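PDB 7CF6: isoaspartyl dipeptidase from Fervidobacterium islandicum, which probably hydrolyses beta-aspartyl (isoaspartyl) dipeptides at a zinc centre, a protein-repair activity in a thermophilic, keratin-degrading bacterium. Local coordinates for residues 65-70 and 98-103; 132-137 and 165-170; 158-163 and 197-202; 228-233 and 249-254. All coordinates share one frame; numbering follows the deposited sequence.

Interaction 1: 65-70 and 98-103; sequences HVHITG and VGCLGT. With ZN (zinc ion), chain R; FWO ((2S)-2-[[(3S)-3-azanyl-4-oxidanyl-4-oxidanylidene-butanoyl]amino]-4-methyl-pentanoic acid), chain P.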
# COMPACT_ATOMS: atom_id res chain seq x y z
N HIS B 65 -13.34 29.48 -15.14
CA HIS B 65 -13.58 28.09 -15.61
C HIS B 65 -12.90 27.91 -16.97
O HIS B 65 -13.55 28.24 -17.98
CB HIS B 65 -15.10 27.80 -15.64
CG HIS B 65 -15.46 26.36 -15.65
ND1 HIS B 65 -16.09 25.75 -14.58
CD2 HIS B 65 -15.26 25.41 -16.59
CE1 HIS B 65 -16.26 24.47 -14.86
NE2 HIS B 65 -15.75 24.24 -16.08
N VAL B 66 -11.65 27.42 -16.97
CA VAL B 66 -10.79 27.26 -18.18
C VAL B 66 -9.98 25.96 -18.07
O VAL B 66 -9.40 25.68 -16.99
CB VAL B 66 -9.89 28.49 -18.37
CG1 VAL B 66 -9.17 28.48 -19.71
CG2 VAL B 66 -10.68 29.77 -18.23
N HIS B 67 -9.96 25.18 -19.15
CA HIS B 67 -9.15 23.94 -19.32
C HIS B 67 -7.77 24.31 -19.86
O HIS B 67 -7.50 24.03 -21.02
CB HIS B 67 -9.92 22.96 -20.21
CG HIS B 67 -11.14 22.47 -19.52
ND1 HIS B 67 -11.12 21.37 -18.68
CD2 HIS B 67 -12.39 22.98 -19.48
CE1 HIS B 67 -12.31 21.20 -18.17
NE2 HIS B 67 -13.11 22.19 -18.64
N ILE B 68 -6.95 24.96 -19.03
CA ILE B 68 -5.69 25.62 -19.48
C ILE B 68 -4.72 24.57 -20.07
O ILE B 68 -3.86 24.95 -20.88
CB ILE B 68 -5.05 26.42 -18.33
CG1 ILE B 68 -4.77 25.55 -17.09
CG2 ILE B 68 -5.93 27.61 -17.99
CD1 ILE B 68 -3.87 26.21 -16.06
N THR B 69 -4.87 23.30 -19.68
CA THR B 69 -4.02 22.17 -20.15
C THR B 69 -4.60 21.56 -21.44
O THR B 69 -3.94 20.67 -21.99
CB THR B 69 -3.89 21.09 -19.07
OG1 THR B 69 -5.18 20.58 -18.73
CG2 THR B 69 -3.19 21.61 -17.84
N GLY B 70 -5.78 21.99 -21.86
CA GLY B 70 -6.64 21.22 -22.77
C GLY B 70 -7.52 20.23 -22.01
O GLY B 70 -7.23 19.93 -20.83
N VAL B 98 -8.94 30.65 -13.69
CA VAL B 98 -8.92 29.50 -12.75
C VAL B 98 -9.07 28.24 -13.60
O VAL B 98 -10.15 28.12 -14.25
CB VAL B 98 -10.07 29.63 -11.72
CG1 VAL B 98 -9.87 28.71 -10.52
CG2 VAL B 98 -10.26 31.07 -11.27
N GLY B 99 -8.06 27.35 -13.60
CA GLY B 99 -8.05 26.15 -14.46
C GLY B 99 -8.60 24.92 -13.76
O GLY B 99 -8.37 24.82 -12.54
N CYS B 100 -9.31 24.03 -14.46
CA CYS B 100 -9.90 22.77 -13.91
C CYS B 100 -9.66 21.59 -14.88
O CYS B 100 -9.37 21.82 -16.07
CB CYS B 100 -11.40 22.92 -13.62
SG CYS B 100 -12.38 23.61 -14.98
N LEU B 101 -9.79 20.35 -14.38
CA LEU B 101 -9.93 19.12 -15.21
C LEU B 101 -11.41 18.79 -15.47
O LEU B 101 -12.31 19.37 -14.85
CB LEU B 101 -9.21 17.95 -14.52
CG LEU B 101 -7.69 18.12 -14.39
CD1 LEU B 101 -7.01 16.80 -14.07
CD2 LEU B 101 -7.09 18.75 -15.63
N GLY B 102 -11.67 17.91 -16.42
CA GLY B 102 -13.03 17.55 -16.84
C GLY B 102 -13.22 16.04 -16.96
O GLY B 102 -12.89 15.30 -16.02
N THR B 103 -13.78 15.60 -18.09
CA THR B 103 -14.19 14.19 -18.32
C THR B 103 -12.98 13.27 -18.15
O THR B 103 -13.10 12.30 -17.34
CB THR B 103 -14.84 14.08 -19.70
OG1 THR B 103 -15.84 15.11 -19.71
CG2 THR B 103 -15.40 12.70 -19.96
ZN ZN R . -15.52 22.74 -18.27
C10 FWO P . -20.18 20.69 -21.94
C13 FWO P . -16.63 19.05 -21.34
C15 FWO P . -21.42 19.84 -21.67
C17 FWO P . -14.13 18.88 -20.85
O01 FWO P . -22.26 20.19 -20.75
O02 FWO P . -17.57 21.05 -20.49
O03 FWO P . -21.62 18.80 -22.39
O04 FWO P . -13.69 19.68 -21.73
O05 FWO P . -13.38 17.92 -20.50
N06 FWO P . -18.98 19.83 -21.92
N07 FWO P . -15.70 20.26 -19.39
C08 FWO P . -20.32 21.34 -23.33
C09 FWO P . -21.75 21.74 -23.76
C11 FWO P . -21.96 21.57 -25.27
C12 FWO P . -21.98 23.20 -23.33
C14 FWO P . -17.74 20.09 -21.18
C16 FWO P . -15.56 19.06 -20.23
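The imidazole rings of His65 and His67 share one neighbour, Cys100 SG, which lies over a face of each, 3.8 Å from the ring centre of His65 and 4.2 Å from that of His67. Over the opposite face of the His67 ring sits the aspartyl carboxylate of the bound dipeptide, while Gly102 N lies at the edge of that ring. This is the His-X-His signature at the end of the first barrel strand of the amidohydrolase TIM barrel, joined to the second strand of a beta-alpha-beta unit. His65 NE2 (2.7 Å, the metal in its ring plane) and His67 NE2 (2.5 Å) both bind the zinc ion of chain R. His65 ND1 is hydrogen-bonded to the Asn197 side chain. With SG between the backbone N and the carbonyl carbon (chi1 50°), the small, polarisable thiol of Cys100 reaches both rings. Val66 pairs in parallel with Gly99, its N bonding to Val98 O and its O receiving Cys100 N. Glycine suits position 99, where a side chain would run into Ile68 CG1. A type I turn from His67 to Gly70 is closed by Gly70 N on His67 O, and Thr69 OG1 donates to a lone pair of Gly70 O at 3.0 Å; the Leu101 side chain crosses that of Thr69 at about a right angle, CD2 nearest OG1. With an alanine at Thr69, Gly70 O would probably lose its hydroxyl donor and a gap would open beside the Leu101 methyl. Thr103 N makes a weak hydrogen bond of 3.4 Å to the dipeptide's O05.

Interaction 2: 132-137 and 165-170; sequences GSYRVP and DHRSSQ. With FWO ((2S)-2-[[(3S)-3-azanyl-4-oxidanyl-4-oxidanylidene-butanoyl]amino]-4-methyl-pentanoic acid), chain P.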
# COMPACT_ATOMS: atom_id res chain seq x y z
N GLY B 132 -8.96 17.47 -8.16
CA GLY B 132 -10.01 16.54 -8.63
C GLY B 132 -10.39 16.68 -10.11
O GLY B 132 -9.66 17.30 -10.91
N SER B 133 -11.53 16.09 -10.48
CA SER B 133 -12.13 16.19 -11.83
C SER B 133 -13.61 15.79 -11.72
O SER B 133 -14.09 15.63 -10.56
CB SER B 133 -11.36 15.33 -12.77
OG SER B 133 -11.36 13.98 -12.33
N TYR B 134 -14.29 15.64 -12.86
CA TYR B 134 -15.61 14.97 -13.04
C TYR B 134 -15.80 13.87 -11.99
O TYR B 134 -16.77 13.94 -11.22
CB TYR B 134 -15.71 14.33 -14.43
CG TYR B 134 -16.39 15.13 -15.51
CD1 TYR B 134 -16.17 16.49 -15.66
CD2 TYR B 134 -17.27 14.53 -16.40
CE1 TYR B 134 -16.79 17.22 -16.67
CE2 TYR B 134 -17.90 15.24 -17.41
CZ TYR B 134 -17.65 16.60 -17.56
OH TYR B 134 -18.28 17.31 -18.56
N ARG B 135 -14.93 12.86 -11.98
CA ARG B 135 -15.22 11.55 -11.34
C ARG B 135 -15.19 11.65 -9.81
O ARG B 135 -14.36 12.41 -9.29
CB ARG B 135 -14.18 10.51 -11.78
CG ARG B 135 -14.43 9.09 -11.29
CD ARG B 135 -13.39 8.12 -11.85
NE ARG B 135 -12.76 7.34 -10.80
CZ ARG B 135 -13.19 6.18 -10.32
NH1 ARG B 135 -14.28 5.60 -10.81
NH2 ARG B 135 -12.54 5.61 -9.33
N VAL B 136 -16.03 10.85 -9.15
CA VAL B 136 -16.05 10.61 -7.67
C VAL B 136 -15.75 9.13 -7.41
O VAL B 136 -16.49 8.27 -7.88
CB VAL B 136 -17.40 11.03 -7.06
CG1 VAL B 136 -17.51 10.61 -5.60
CG2 VAL B 136 -17.65 12.53 -7.20
N PRO B 137 -14.69 8.77 -6.64
CA PRO B 137 -13.84 9.72 -5.91
C PRO B 137 -12.88 10.61 -6.73
O PRO B 137 -12.47 10.25 -7.83
CB PRO B 137 -13.01 8.79 -5.02
CG PRO B 137 -12.93 7.49 -5.80
CD PRO B 137 -14.29 7.36 -6.45
N ASP B 165 -25.30 13.87 -15.02
CA ASP B 165 -24.56 13.72 -16.31
C ASP B 165 -24.36 12.23 -16.59
O ASP B 165 -24.23 11.43 -15.60
CB ASP B 165 -23.22 14.48 -16.29
CG ASP B 165 -22.73 14.92 -17.65
OD1 ASP B 165 -22.02 14.13 -18.31
OD2 ASP B 165 -23.05 16.06 -18.04
N HIS B 166 -24.37 11.85 -17.88
CA HIS B 166 -24.09 10.45 -18.32
C HIS B 166 -22.62 10.10 -18.06
O HIS B 166 -22.34 8.94 -17.66
CB HIS B 166 -24.58 10.20 -19.75
CG HIS B 166 -24.20 11.20 -20.79
ND1 HIS B 166 -22.99 11.16 -21.43
CD2 HIS B 166 -24.93 12.14 -21.43
CE1 HIS B 166 -22.95 12.08 -22.37
NE2 HIS B 166 -24.13 12.70 -22.39
N ARG B 167 -21.72 11.10 -18.18
CA ARG B 167 -20.27 10.96 -17.90
C ARG B 167 -20.00 11.02 -16.40
O ARG B 167 -18.85 10.90 -16.02
CB ARG B 167 -19.46 12.06 -18.62
CG ARG B 167 -19.48 11.99 -20.14
CD ARG B 167 -19.15 13.31 -20.79
NE ARG B 167 -20.11 14.37 -20.43
CZ ARG B 167 -20.16 15.59 -20.98
NH1 ARG B 167 -19.31 15.93 -21.93
NH2 ARG B 167 -21.06 16.46 -20.57
N SER B 168 -21.00 11.20 -15.55
CA SER B 168 -20.77 11.23 -14.08
C SER B 168 -20.42 9.82 -13.61
O SER B 168 -20.81 8.86 -14.31
CB SER B 168 -21.96 11.75 -13.29
OG SER B 168 -22.70 10.66 -12.75
N SER B 169 -19.76 9.73 -12.46
CA SER B 169 -19.46 8.48 -11.72
C SER B 169 -20.69 8.01 -10.93
O SER B 169 -20.53 7.12 -10.06
CB SER B 169 -18.30 8.70 -10.80
OG SER B 169 -17.96 7.51 -10.11
N GLN B 170 -21.86 8.61 -11.20
CA GLN B 170 -23.10 8.45 -10.39
C GLN B 170 -22.77 8.64 -8.91
O GLN B 170 -22.85 7.67 -8.16
CB GLN B 170 -23.72 7.07 -10.66
CG GLN B 170 -23.98 6.79 -12.14
CD GLN B 170 -24.89 7.78 -12.85
OE1 GLN B 170 -25.97 8.10 -12.35
NE2 GLN B 170 -24.46 8.26 -14.01
C10 FWO P . -20.18 20.69 -21.94
C13 FWO P . -16.63 19.05 -21.34
C15 FWO P . -21.42 19.84 -21.67
C17 FWO P . -14.13 18.88 -20.85
O01 FWO P . -22.26 20.19 -20.75
O02 FWO P . -17.57 21.05 -20.49
O03 FWO P . -21.62 18.80 -22.39
O04 FWO P . -13.69 19.68 -21.73
O05 FWO P . -13.38 17.92 -20.50
N06 FWO P . -18.98 19.83 -21.92
N07 FWO P . -15.70 20.26 -19.39
C08 FWO P . -20.32 21.34 -23.33
C09 FWO P . -21.75 21.74 -23.76
C11 FWO P . -21.96 21.57 -25.27
C12 FWO P . -21.98 23.20 -23.33
C14 FWO P . -17.74 20.09 -21.18
C16 FWO P . -15.56 19.06 -20.23
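Two irregular loops, following the third and fourth barrel strands, come nearest at Arg135 and Ser169, whose CA atoms are 5.2 Å apart, just ahead of a cis peptide bond at Pro137. There Ser169 CB packs on Arg135 CG, and the hydroxyl OG, anti to the backbone N (chi1 -178°), donates to Val136 O at 2.8 Å; a small polar residue fits so close to another backbone. Arg135 ends elsewhere, in a salt bridge with Asp182 of the second subunit. Deeper in, the Tyr134 ring stands upright on Arg167. Its OH lies 3.5 Å above the centre of the guanidinium plane, the two planes are 90° apart, and Arg167 CB meets the ring edge at Tyr134 CE2. Arg167 is held flat side-on by Asp165: NE reaches OD1 at 2.9 Å, on the syn side, and NH2 reaches OD2 at 3.2 Å. Asp165 OD1 also takes the backbone N of Arg167, forming an Asx turn, while OD2 is shared with the zinc ligand His199. With its rotation fixed in this way, the guanidinium turns NH2 to O03 of the dipeptide's leucyl carboxylate, 3.0 Å away, consistent with recognition of a dipeptide's free C-terminal carboxylate.

Interaction 3: 158-163 and 197-202; sequences VGEIAI and NFHVGS. With ZN (zinc ion), chain Q; ZN (zinc ion), chain R; FWO ((2S)-2-[[(3S)-3-azanyl-4-oxidanyl-4-oxidanylidene-butanoyl]amino]-4-methyl-pentanoic acid), chain P.
Strands 158-163 and 197-200 run parallel, their axes 4.3 Å apart at closest and crossing at -29°, with Ile161, Ala162 and Ile163 paired to Phe198, His199 and Val200. Five backbone hydrogen bonds join them, from Asn197 N to Val158 O as far as Gly201 N to Ile163 O. Gly159 precedes a cis peptide bond to Glu160, and a side chain there would strike Asn197 CB. On one face Ile163 CD1 lies 3.7 Å from Phe198 CD1, apolar groups that also pack on Leu210. These are the fourth and fifth strands of the TIM barrel, linked by helix 173-190 in a beta-alpha-beta crossover. Glu160 CG sits between its backbone N and carbonyl carbon (chi1 44°), and the extended chain beyond carries the carboxylate to the metals. It bridges them, OE1 binding the zinc ion of chain Q at 2.3 Å and OE2 that of chain R at 2.6 Å; in many amidohydrolases a carboxylated lysine has this bridging place. His199 ND1 binds the zinc ion of chain Q at 1.9 Å, its ring 88° to the carboxylate plane, and NE2 is hydrogen-bonded to Asp165. Glu160 OE2 also accepts from the dipeptide's amino nitrogen N07 at 2.9 Å.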
# COMPACT_ATOMS: atom_id res chain seq x y z
N VAL B 158 -12.06 22.07 -5.26
CA VAL B 158 -12.18 20.81 -6.05
C VAL B 158 -13.24 20.95 -7.16
O VAL B 158 -14.30 21.59 -6.92
CB VAL B 158 -12.50 19.62 -5.14
CG1 VAL B 158 -13.91 19.69 -4.59
CG2 VAL B 158 -12.29 18.31 -5.86
N GLY B 159 -13.00 20.31 -8.30
CA GLY B 159 -13.96 20.29 -9.41
C GLY B 159 -13.33 19.86 -10.73
O GLY B 159 -12.19 19.45 -10.78
N GLU B 160 -14.12 19.93 -11.81
CA GLU B 160 -15.56 20.16 -11.72
C GLU B 160 -16.22 18.80 -11.47
O GLU B 160 -16.01 17.91 -12.31
CB GLU B 160 -16.07 20.86 -12.98
CG GLU B 160 -15.50 20.30 -14.27
CD GLU B 160 -16.08 20.84 -15.56
OE1 GLU B 160 -17.24 21.31 -15.55
OE2 GLU B 160 -15.37 20.77 -16.59
N ILE B 161 -16.90 18.62 -10.32
CA ILE B 161 -17.59 17.35 -9.94
C ILE B 161 -18.82 17.17 -10.83
O ILE B 161 -19.63 18.12 -10.94
CB ILE B 161 -17.98 17.33 -8.46
CG1 ILE B 161 -16.75 17.46 -7.55
CG2 ILE B 161 -18.80 16.09 -8.13
CD1 ILE B 161 -15.58 16.53 -7.89
N ALA B 162 -18.93 16.01 -11.47
CA ALA B 162 -20.00 15.70 -12.44
C ALA B 162 -21.23 15.13 -11.71
O ALA B 162 -21.13 14.03 -11.04
CB ALA B 162 -19.46 14.75 -13.48
N ILE B 163 -22.34 15.86 -11.79
CA ILE B 163 -23.65 15.43 -11.23
C ILE B 163 -24.71 15.65 -12.30
O ILE B 163 -24.61 16.64 -13.03
CB ILE B 163 -23.97 16.21 -9.94
CG1 ILE B 163 -24.14 17.70 -10.23
CG2 ILE B 163 -22.91 15.95 -8.89
CD1 ILE B 163 -24.73 18.48 -9.09
N ASN B 197 -16.72 23.33 -7.40
CA ASN B 197 -17.31 23.67 -8.71
C ASN B 197 -18.12 22.44 -9.10
O ASN B 197 -17.59 21.35 -8.98
CB ASN B 197 -16.22 24.05 -9.71
CG ASN B 197 -16.77 24.69 -10.97
OD1 ASN B 197 -17.93 24.48 -11.30
ND2 ASN B 197 -15.94 25.45 -11.67
N PHE B 198 -19.39 22.62 -9.43
CA PHE B 198 -20.28 21.52 -9.88
C PHE B 198 -20.47 21.69 -11.39
O PHE B 198 -20.89 22.78 -11.83
CB PHE B 198 -21.61 21.54 -9.11
CG PHE B 198 -21.55 21.01 -7.70
CD1 PHE B 198 -21.60 19.65 -7.44
CD2 PHE B 198 -21.43 21.88 -6.62
CE1 PHE B 198 -21.54 19.17 -6.14
CE2 PHE B 198 -21.38 21.40 -5.31
CZ PHE B 198 -21.42 20.04 -5.07
N HIS B 199 -20.09 20.64 -12.13
CA HIS B 199 -20.50 20.43 -13.55
C HIS B 199 -21.83 19.69 -13.57
O HIS B 199 -21.84 18.52 -13.18
CB HIS B 199 -19.51 19.57 -14.32
CG HIS B 199 -20.06 19.14 -15.63
ND1 HIS B 199 -20.05 19.96 -16.73
CD2 HIS B 199 -20.64 17.98 -16.02
CE1 HIS B 199 -20.59 19.32 -17.75
NE2 HIS B 199 -20.95 18.11 -17.34
N VAL B 200 -22.86 20.38 -14.03
CA VAL B 200 -24.28 19.93 -13.99
C VAL B 200 -24.69 19.56 -15.42
O VAL B 200 -24.76 20.46 -16.30
CB VAL B 200 -25.19 21.04 -13.44
CG1 VAL B 200 -26.59 20.51 -13.21
CG2 VAL B 200 -24.62 21.67 -12.17
N GLY B 201 -24.96 18.28 -15.65
CA GLY B 201 -25.44 17.79 -16.95
C GLY B 201 -26.90 18.17 -17.18
O GLY B 201 -27.35 19.24 -16.72
N SER B 202 -27.62 17.30 -17.89
CA SER B 202 -29.01 17.50 -18.35
C SER B 202 -29.90 16.39 -17.79
O SER B 202 -30.94 16.09 -18.38
CB SER B 202 -29.01 17.59 -19.85
OG SER B 202 -27.81 17.03 -20.37
ZN ZN Q . -18.53 20.94 -17.42
ZN ZN R . -15.52 22.74 -18.27
C10 FWO P . -20.18 20.69 -21.94
C13 FWO P . -16.63 19.05 -21.34
C15 FWO P . -21.42 19.84 -21.67
C17 FWO P . -14.13 18.88 -20.85
O01 FWO P . -22.26 20.19 -20.75
O02 FWO P . -17.57 21.05 -20.49
O03 FWO P . -21.62 18.80 -22.39
O04 FWO P . -13.69 19.68 -21.73
O05 FWO P . -13.38 17.92 -20.50
N06 FWO P . -18.98 19.83 -21.92
N07 FWO P . -15.70 20.26 -19.39
C08 FWO P . -20.32 21.34 -23.33
C09 FWO P . -21.75 21.74 -23.76
C11 FWO P . -21.96 21.57 -25.27
C12 FWO P . -21.98 23.20 -23.33
C14 FWO P . -17.74 20.09 -21.18
C16 FWO P . -15.56 19.06 -20.23

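Interaction 4: 228-233 and 249-254; sequences HMSRSR and IDLTAL. With FWO ((2S)-2-[[(3S)-3-azanyl-4-oxidanyl-4-oxidanylidene-butanoyl]amino]-4-methyl-pentanoic acid), chain P.
His228 holds CG beside its backbone N and anti to its carbonyl carbon (chi1 -57°), and Thr252 sets OG1 in the same way (chi1 -56°), so that CD2 of the His228 ring comes within 3.1 Å of Thr252 OG1. The positive phi of His228, 67°, turns the chain out of strand 224-227, which lets Met229 N donate to Asp250 O, 3.3 Å away and in the carbonyl plane. Met229, a flexible chain bent at chi2 and chi3, lays CB against Leu251 CD2 at 4.0 Å and CG against Ile249 CB at 4.3 Å. Ser230 OG rests 3.7 Å from Leu251 CB and is hydrogen-bonded to Thr268. The Asp250 carboxylate is hydrogen-bonded to Ser287, Thr285 and Thr227. His228 NE2 bonds to Asp289 of the metal site; an alanine here would probably leave that carboxylate without its imidazole mate and open a gap beside Thr252 OG1. Arg231 reaches the dipeptide's leucyl carboxylate with its guanidinium edge, though their modelled separation is too short to be trusted. The His228 side chain comes to about 3 Å from a zinc ion, with no metal bond assigned, yet a histidine after the sixth barrel strand is a usual metal ligand in binuclear amidohydrolases.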
# COMPACT_ATOMS: atom_id res chain seq x y z
N HIS B 228 -22.74 25.96 -15.91
CA HIS B 228 -23.57 25.61 -17.09
C HIS B 228 -25.06 25.75 -16.77
O HIS B 228 -25.82 24.89 -17.26
CB HIS B 228 -23.33 24.18 -17.56
CG HIS B 228 -21.92 23.87 -17.90
ND1 HIS B 228 -21.11 23.17 -17.05
CD2 HIS B 228 -21.20 24.09 -19.02
CE1 HIS B 228 -19.92 23.01 -17.60
NE2 HIS B 228 -19.96 23.56 -18.81
N MET B 229 -25.50 26.77 -16.03
CA MET B 229 -26.91 26.83 -15.52
C MET B 229 -27.79 27.68 -16.44
O MET B 229 -28.85 28.12 -16.00
CB MET B 229 -26.98 27.38 -14.08
CG MET B 229 -26.12 26.61 -13.07
SD MET B 229 -26.79 25.12 -12.22
CE MET B 229 -28.55 25.30 -12.45
N SER B 230 -27.38 27.89 -17.69
CA SER B 230 -28.27 28.35 -18.79
C SER B 230 -28.50 27.21 -19.82
O SER B 230 -29.34 27.39 -20.69
CB SER B 230 -27.77 29.65 -19.41
OG SER B 230 -26.39 29.61 -19.72
N ARG B 231 -27.86 26.05 -19.64
CA ARG B 231 -28.03 24.81 -20.46
C ARG B 231 -29.43 24.74 -21.07
O ARG B 231 -29.55 24.67 -22.31
CB ARG B 231 -27.87 23.56 -19.57
CG ARG B 231 -26.78 22.61 -20.04
CD ARG B 231 -26.82 21.25 -19.38
NE ARG B 231 -25.48 20.72 -19.16
CZ ARG B 231 -24.54 20.62 -20.11
NH1 ARG B 231 -24.79 21.01 -21.34
NH2 ARG B 231 -23.34 20.14 -19.82
N SER B 232 -30.43 24.70 -20.18
CA SER B 232 -31.88 24.55 -20.42
C SER B 232 -32.58 25.57 -19.52
O SER B 232 -32.00 25.89 -18.45
CB SER B 232 -32.33 23.14 -20.08
OG SER B 232 -32.10 22.84 -18.70
N ARG B 233 -33.78 26.03 -19.87
CA ARG B 233 -34.45 27.07 -19.04
C ARG B 233 -35.00 26.47 -17.74
O ARG B 233 -35.10 27.24 -16.73
CB ARG B 233 -35.56 27.79 -19.80
CG ARG B 233 -35.89 29.15 -19.18
CD ARG B 233 -36.34 30.17 -20.22
NE ARG B 233 -36.96 29.48 -21.36
CZ ARG B 233 -37.06 29.94 -22.62
NH1 ARG B 233 -37.64 29.17 -23.53
NH2 ARG B 233 -36.62 31.13 -22.99
N ILE B 249 -24.38 31.36 -9.17
CA ILE B 249 -24.51 30.44 -10.34
C ILE B 249 -23.62 30.99 -11.46
O ILE B 249 -23.51 32.24 -11.59
CB ILE B 249 -25.98 30.29 -10.79
CG1 ILE B 249 -26.59 31.63 -11.22
CG2 ILE B 249 -26.80 29.62 -9.69
CD1 ILE B 249 -27.93 31.50 -11.87
N ASP B 250 -22.98 30.07 -12.20
CA ASP B 250 -22.07 30.39 -13.32
C ASP B 250 -22.75 29.91 -14.60
O ASP B 250 -23.35 28.81 -14.59
CB ASP B 250 -20.67 29.77 -13.12
CG ASP B 250 -19.67 30.13 -14.22
OD1 ASP B 250 -19.66 31.32 -14.66
OD2 ASP B 250 -18.91 29.22 -14.63
N LEU B 251 -22.70 30.74 -15.64
CA LEU B 251 -23.31 30.47 -16.97
C LEU B 251 -22.16 30.40 -17.98
O LEU B 251 -21.23 31.24 -17.91
CB LEU B 251 -24.30 31.58 -17.36
CG LEU B 251 -25.25 32.08 -16.27
CD1 LEU B 251 -26.09 33.23 -16.78
CD2 LEU B 251 -26.13 30.95 -15.75
N THR B 252 -22.22 29.47 -18.93
CA THR B 252 -21.21 29.40 -20.00
C THR B 252 -21.48 30.56 -20.98
O THR B 252 -22.62 30.68 -21.49
CB THR B 252 -21.16 27.99 -20.56
OG1 THR B 252 -20.90 27.13 -19.45
CG2 THR B 252 -20.09 27.84 -21.62
N ALA B 253 -20.47 31.42 -21.16
CA ALA B 253 -20.51 32.61 -22.03
C ALA B 253 -20.90 32.21 -23.46
O ALA B 253 -20.58 31.09 -23.89
CB ALA B 253 -19.18 33.33 -22.03
N LEU B 254 -21.59 33.12 -24.15
CA LEU B 254 -22.04 32.93 -25.55
C LEU B 254 -20.78 32.88 -26.41
O LEU B 254 -19.89 33.72 -26.19
CB LEU B 254 -22.95 34.09 -25.96
CG LEU B 254 -23.68 33.90 -27.29
CD1 LEU B 254 -24.76 32.84 -27.15
CD2 LEU B 254 -24.26 35.20 -27.80
C10 FWO P . -20.18 20.69 -21.94
C13 FWO P . -16.63 19.05 -21.34
C15 FWO P . -21.42 19.84 -21.67
C17 FWO P . -14.13 18.88 -20.85
O01 FWO P . -22.26 20.19 -20.75
O02 FWO P . -17.57 21.05 -20.49
O03 FWO P . -21.62 18.80 -22.39
O04 FWO P . -13.69 19.68 -21.73
O05 FWO P . -13.38 17.92 -20.50
N06 FWO P . -18.98 19.83 -21.92
N07 FWO P . -15.70 20.26 -19.39
C08 FWO P . -20.32 21.34 -23.33
C09 FWO P . -21.75 21.74 -23.76
C11 FWO P . -21.96 21.57 -25.27
C12 FWO P . -21.98 23.20 -23.33
C14 FWO P . -17.74 20.09 -21.18
C16 FWO P . -15.56 19.06 -20.23

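All four contacts border the dipeptide, and all belong to one TIM barrel. Interactions 1 and 3 are buried pairings of parallel strands whose ends carry metal-binding side chains; they share the zinc ion of chain R and meet where His65 touches Glu160, their centres about 12 Å apart. Interaction 4, also buried, joins a loop to a strand through a single assigned backbone bond and apolar packing. Interaction 2 is peripheral, about 22 Å from the chain centre, and reaches the second subunit, yet is largely buried; its salt bridge lies within one loop, and what crosses is a hydroxyl bond and the tyrosine on the guanidinium. Asp165 couples interactions 2 and 3, and the Val200 carbonyl receives Arg231, tying interaction 3 to interaction 4.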